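PDB 6AII: beta-agarase from Persicobacter, which probably hydrolyses the beta-1,4 linkages of agarose, as a GH16-family beta-agarase, releasing neoagarobiose as product. Local coordinates for residues Y216-L229 and Y232-K244. Sequence-based numbering, arbitrary orientation.
Sequences YSTIGVYWKDPNHL and YINGKWVRTLSGK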
loop_
_atom_site.group_PDB
_atom_site.type_symbol
_atom_site.label_atom_id
_atom_site.label_comp_id
_atom_site.label_asym_id
_atom_site.label_seq_id
_atom_site.Cartn_x
_atom_site.Cartn_y
_atom_site.Cartn_z
ATOM N N TYR A 216 1.910 -14.207 6.068
ATOM C CA TYR A 216 2.007 -12.793 6.390
ATOM C C TYR A 216 3.352 -12.221 5.951
ATOM O O TYR A 216 4.386 -12.917 5.994
ATOM C CB TYR A 216 1.823 -12.572 7.899
ATOM C CG TYR A 216 0.370 -12.662 8.308
ATOM C CD1 TYR A 216 -0.233 -13.851 8.652
ATOM C CD2 TYR A 216 -0.439 -11.541 8.295
ATOM C CE1 TYR A 216 -1.577 -13.903 9.028
ATOM C CE2 TYR A 216 -1.792 -11.587 8.629
ATOM C CZ TYR A 216 -2.372 -12.775 8.988
ATOM O OH TYR A 216 -3.723 -12.761 9.301
ATOM N N SER A 217 3.331 -10.981 5.502
ATOM C CA SER A 217 4.494 -10.181 5.180
ATOM C C SER A 217 4.453 -8.927 6.052
ATOM O O SER A 217 3.366 -8.379 6.266
ATOM C CB SER A 217 4.463 -9.769 3.729
ATOM O OG SER A 217 4.350 -10.880 2.885
ATOM N N THR A 218 5.587 -8.386 6.406
ATOM C CA THR A 218 5.677 -7.040 6.936
ATOM C C THR A 218 6.268 -6.098 5.898
ATOM O O THR A 218 7.199 -6.447 5.176
ATOM C CB THR A 218 6.444 -6.911 8.261
ATOM O OG1 THR A 218 7.819 -7.272 8.091
ATOM C CG2 THR A 218 5.792 -7.751 9.319
ATOM N N ILE A 219 5.650 -4.960 5.669
ATOM C CA ILE A 219 6.172 -3.955 4.756
ATOM C C ILE A 219 6.096 -2.609 5.467
ATOM O O ILE A 219 5.064 -2.245 6.033
ATOM C CB ILE A 219 5.404 -3.925 3.405
ATOM C CG1 ILE A 219 5.178 -5.337 2.913
ATOM C CG2 ILE A 219 6.192 -3.120 2.407
ATOM C CD1 ILE A 219 4.001 -5.542 2.059
ATOM N N GLY A 220 7.220 -1.916 5.429
ATOM C CA GLY A 220 7.271 -0.624 6.092
ATOM C C GLY A 220 8.167 0.377 5.414
ATOM O O GLY A 220 9.019 0.019 4.573
ATOM N N VAL A 221 7.963 1.646 5.794
ATOM C CA VAL A 221 8.799 2.744 5.248
ATOM C C VAL A 221 9.272 3.613 6.405
ATOM O O VAL A 221 8.478 3.874 7.296
ATOM C CB VAL A 221 8.045 3.568 4.203
ATOM C CG1 VAL A 221 6.896 4.358 4.801
ATOM C CG2 VAL A 221 8.952 4.530 3.465
ATOM N N TYR A 222 10.536 4.032 6.322
ATOM C CA TYR A 222 11.045 5.086 7.172
ATOM C C TYR A 222 11.085 6.345 6.307
ATOM O O TYR A 222 11.906 6.468 5.412
ATOM C CB TYR A 222 12.428 4.737 7.737
ATOM C CG TYR A 222 13.066 5.762 8.664
ATOM C CD1 TYR A 222 12.271 6.660 9.366
ATOM C CD2 TYR A 222 14.436 5.761 8.862
ATOM C CE1 TYR A 222 12.855 7.570 10.242
ATOM C CE2 TYR A 222 15.019 6.646 9.766
ATOM C CZ TYR A 222 14.222 7.547 10.430
ATOM O OH TYR A 222 14.708 8.465 11.343
ATOM N N TRP A 223 10.171 7.252 6.600
ATOM C CA TRP A 223 10.171 8.553 6.011
ATOM C C TRP A 223 10.996 9.473 6.943
ATOM O O TRP A 223 10.456 9.960 7.922
ATOM C CB TRP A 223 8.745 9.040 5.824
ATOM C CG TRP A 223 8.530 10.423 5.280
ATOM C CD1 TRP A 223 9.436 11.266 4.690
ATOM C CD2 TRP A 223 7.284 11.142 5.378
ATOM N NE1 TRP A 223 8.776 12.432 4.338
ATOM C CE2 TRP A 223 7.491 12.400 4.790
ATOM C CE3 TRP A 223 5.997 10.789 5.854
ATOM C CZ2 TRP A 223 6.441 13.338 4.697
ATOM C CZ3 TRP A 223 4.980 11.721 5.766
ATOM C CH2 TRP A 223 5.211 12.971 5.173
ATOM N N LYS A 224 12.260 9.530 6.656
ATOM C CA LYS A 224 13.256 10.039 7.606
ATOM C C LYS A 224 13.294 11.586 7.567
ATOM O O LYS A 224 13.278 12.278 8.624
ATOM C CB LYS A 224 14.626 9.470 7.294
ATOM C CG LYS A 224 15.721 10.062 8.152
ATOM C CD LYS A 224 17.044 9.350 7.917
ATOM C CE LYS A 224 18.206 9.893 8.716
ATOM N NZ LYS A 224 19.370 9.012 8.463
ATOM N N ASP A 225 13.265 12.113 6.354
ATOM C CA ASP A 225 13.309 13.557 6.123
ATOM C C ASP A 225 12.734 13.787 4.732
ATOM O O ASP A 225 12.370 12.820 4.026
ATOM C CB ASP A 225 14.730 14.125 6.334
ATOM C CG ASP A 225 15.802 13.695 5.358
ATOM O OD1 ASP A 225 15.613 13.876 4.144
ATOM O OD2 ASP A 225 16.814 13.141 5.817
ATOM N N PRO A 226 12.569 15.053 4.332
ATOM C CA PRO A 226 11.875 15.305 3.105
ATOM C C PRO A 226 12.589 14.763 1.859
ATOM O O PRO A 226 11.923 14.707 0.833
ATOM C CB PRO A 226 11.717 16.850 3.041
ATOM C CG PRO A 226 11.729 17.208 4.517
ATOM C CD PRO A 226 12.797 16.318 5.083
ATOM N N ASN A 227 13.854 14.403 1.951
ATOM C CA ASN A 227 14.568 13.847 0.821
ATOM C C ASN A 227 15.127 12.451 1.156
ATOM O O ASN A 227 16.178 12.076 0.645
ATOM C CB ASN A 227 15.701 14.787 0.373
ATOM C CG ASN A 227 15.102 16.014 -0.293
ATOM O OD1 ASN A 227 14.664 15.943 -1.441
ATOM N ND2 ASN A 227 14.963 17.089 0.480
ATOM N N HIS A 228 14.437 11.667 1.986
ATOM C CA HIS A 228 15.015 10.374 2.424
ATOM C C HIS A 228 13.884 9.393 2.771
ATOM O O HIS A 228 13.186 9.577 3.800
ATOM C CB HIS A 228 16.001 10.561 3.571
ATOM C CG HIS A 228 16.804 9.318 3.848
ATOM N ND1 HIS A 228 18.112 9.170 3.479
ATOM C CD2 HIS A 228 16.494 8.167 4.492
ATOM C CE1 HIS A 228 18.593 7.996 3.880
ATOM N NE2 HIS A 228 17.602 7.362 4.514
ATOM N N LEU A 229 13.820 8.282 2.006
ATOM C CA LEU A 229 12.859 7.218 2.267
ATOM C C LEU A 229 13.616 5.878 2.283
ATOM O O LEU A 229 14.527 5.672 1.458
ATOM C CB LEU A 229 11.850 7.134 1.126
ATOM C CG LEU A 229 10.897 8.284 0.903
ATOM C CD1 LEU A 229 10.050 7.967 -0.329
ATOM C CD2 LEU A 229 10.030 8.515 2.117
ATOM N N TYR A 232 11.454 -1.498 3.941
ATOM C CA TYR A 232 11.775 -2.697 4.640
ATOM C C TYR A 232 10.697 -3.733 4.351
ATOM O O TYR A 232 9.505 -3.467 4.492
ATOM C CB TYR A 232 11.782 -2.442 6.157
ATOM C CG TYR A 232 12.889 -1.494 6.533
ATOM C CD1 TYR A 232 12.743 -0.111 6.404
ATOM C CD2 TYR A 232 14.090 -1.983 6.952
ATOM C CE1 TYR A 232 13.805 0.752 6.681
ATOM C CE2 TYR A 232 15.160 -1.141 7.217
ATOM C CZ TYR A 232 15.021 0.218 7.063
ATOM O OH TYR A 232 16.105 1.003 7.378
ATOM N N ILE A 233 11.109 -4.957 3.951
ATOM C CA ILE A 233 10.215 -6.063 3.725
ATOM C C ILE A 233 10.641 -7.190 4.670
ATOM O O ILE A 233 11.815 -7.633 4.663
ATOM C CB ILE A 233 10.216 -6.500 2.238
ATOM C CG1 ILE A 233 9.636 -5.381 1.373
ATOM C CG2 ILE A 233 9.441 -7.800 2.085
ATOM C CD1 ILE A 233 9.720 -5.617 -0.109
ATOM N N ASN A 234 9.695 -7.695 5.487
ATOM C CA ASN A 234 9.959 -8.775 6.378
ATOM C C ASN A 234 11.149 -8.489 7.281
ATOM O O ASN A 234 11.939 -9.366 7.614
ATOM C CB ASN A 234 10.043 -10.107 5.659
ATOM C CG ASN A 234 8.720 -10.551 5.100
ATOM O OD1 ASN A 234 7.657 -10.131 5.566
ATOM N ND2 ASN A 234 8.781 -11.425 4.084
ATOM N N GLY A 235 11.243 -7.244 7.709
ATOM C CA GLY A 235 12.237 -6.834 8.676
ATOM C C GLY A 235 13.601 -6.530 8.082
ATOM O O GLY A 235 14.529 -6.294 8.836
ATOM N N LYS A 236 13.778 -6.640 6.762
ATOM C CA LYS A 236 15.034 -6.460 6.104
ATOM C C LYS A 236 14.964 -5.240 5.200
ATOM O O LYS A 236 14.038 -5.033 4.431
ATOM C CB LYS A 236 15.446 -7.711 5.308
ATOM C CG LYS A 236 15.703 -8.884 6.254
ATOM C CD LYS A 236 16.060 -10.196 5.585
ATOM C CE LYS A 236 14.913 -10.792 4.783
ATOM N NZ LYS A 236 13.865 -11.390 5.655
ATOM N N TRP A 237 16.023 -4.463 5.273
ATOM C CA TRP A 237 16.183 -3.318 4.347
ATOM C C TRP A 237 16.174 -3.769 2.887
ATOM O O TRP A 237 16.854 -4.763 2.559
ATOM C CB TRP A 237 17.464 -2.531 4.653
ATOM C CG TRP A 237 17.751 -1.448 3.649
ATOM C CD1 TRP A 237 17.224 -0.190 3.651
ATOM C CD2 TRP A 237 18.492 -1.536 2.412
ATOM N NE1 TRP A 237 17.658 0.535 2.578
ATOM C CE2 TRP A 237 18.448 -0.266 1.802
ATOM C CE3 TRP A 237 19.243 -2.543 1.791
ATOM C CZ2 TRP A 237 19.060 -0.009 0.566
ATOM C CZ3 TRP A 237 19.854 -2.286 0.594
ATOM C CH2 TRP A 237 19.767 -1.037 0.005
ATOM N N VAL A 238 15.430 -3.102 2.005
ATOM C CA VAL A 238 15.498 -3.405 0.574
ATOM C C VAL A 238 15.789 -2.174 -0.285
ATOM O O VAL A 238 16.192 -2.389 -1.466
ATOM C CB VAL A 238 14.239 -4.148 0.071
ATOM C CG1 VAL A 238 14.089 -5.500 0.765
ATOM C CG2 VAL A 238 13.005 -3.264 0.212
ATOM N N ARG A 239 15.559 -0.918 0.167
ATOM C CA ARG A 239 15.663 0.170 -0.801
ATOM C C ARG A 239 15.770 1.475 -0.030
ATOM O O ARG A 239 15.064 1.650 1.002
ATOM C CB ARG A 239 14.388 0.252 -1.650
ATOM C CG ARG A 239 14.328 1.356 -2.707
ATOM C CD ARG A 239 13.157 1.100 -3.643
ATOM N NE ARG A 239 13.189 2.037 -4.765
ATOM C CZ ARG A 239 14.015 1.990 -5.810
ATOM N NH1 ARG A 239 14.810 0.944 -5.995
ATOM N NH2 ARG A 239 13.957 2.984 -6.696
ATOM N N THR A 240 16.613 2.369 -0.514
ATOM C CA THR A 240 16.709 3.756 0.038
ATOM C C THR A 240 16.711 4.725 -1.149
ATOM O O THR A 240 17.394 4.473 -2.158
ATOM C CB THR A 240 18.013 3.969 0.800
ATOM O OG1 THR A 240 17.902 3.215 2.016
ATOM C CG2 THR A 240 18.240 5.432 1.143
ATOM N N LEU A 241 15.967 5.805 -1.037
ATOM C CA LEU A 241 16.121 6.989 -1.918
ATOM C C LEU A 241 16.582 8.138 -0.995
ATOM O O LEU A 241 15.968 8.363 0.015
ATOM C CB LEU A 241 14.790 7.365 -2.552
ATOM C CG LEU A 241 14.423 6.655 -3.859
ATOM C CD1 LEU A 241 14.254 5.185 -3.633
ATOM C CD2 LEU A 241 13.177 7.220 -4.533
ATOM N N SER A 242 17.674 8.792 -1.395
ATOM C CA SER A 242 18.285 9.832 -0.528
ATOM C C SER A 242 18.860 10.945 -1.405
ATOM O O SER A 242 19.945 10.767 -1.960
ATOM C CB SER A 242 19.355 9.260 0.341
ATOM O OG SER A 242 19.609 10.193 1.401
ATOM N N GLY A 243 18.116 12.029 -1.550
ATOM C CA GLY A 243 18.598 13.163 -2.435
ATOM C C GLY A 243 18.720 12.753 -3.887
ATOM O O GLY A 243 17.715 12.411 -4.509
ATOM N N LYS A 244 19.968 12.713 -4.403
ATOM C CA LYS A 244 20.190 12.350 -5.771
ATOM C C LYS A 244 20.641 10.899 -5.870
ATOM O O LYS A 244 20.876 10.410 -6.987
ATOM C CB LYS A 244 21.264 13.241 -6.416
ATOM C CG LYS A 244 20.898 14.711 -6.420
ATOM C CD LYS A 244 21.933 15.503 -7.220
ATOM C CE LYS A 244 21.502 16.944 -7.305
ATOM N NZ LYS A 244 22.401 17.695 -8.216
HETATM O O HOH W 1 6.186 -12.873 3.351
HETATM O O HOH W 2 9.321 -4.878 7.296
#
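Two successive antiparallel beta hairpins of the GH16 beta-sandwich meet here, sharing the strand 228-233. In the first, Gly-220 and Tyr-232 form a hydrogen-bonded pair, Gly-220 N to Tyr-232 O and Tyr-232 N to Gly-220 O both at 2.9 Å. Next to it, Asn-234, second residue of the type I' turn from Ile-233 to Lys-236, grips Thr-218 twice: its backbone N gives a nearly straight bond to Thr-218 O (2.8 Å, 171° at the hydrogen), while its side-chain OD1 takes the Thr-218 N-H at 2.8 Å, met almost end-on to the amide C=O. The side chain thus stands in for a strand carbonyl, and a water joins its ND2 to Ser-217 OG and Tyr-216 O. In the second hairpin, Leu-229 and Leu-241 exchange two backbone bonds. Beside them His-228, with CG anti to the backbone N (chi1 -168°), brings ND1 to Ser-242 OG at 2.8 Å, the hydroxyl lying at the ring edge. Lys-224 CD lies over one face of this imidazole and Leu-241 O over the opposite one, both displaced toward the rim; Glu-230 binds NE2, so both ring nitrogens are engaged. Strand 217-225 pairs on its other edge with strand 118-125, and strand 236-242 passes the sheet on to strand 245-249.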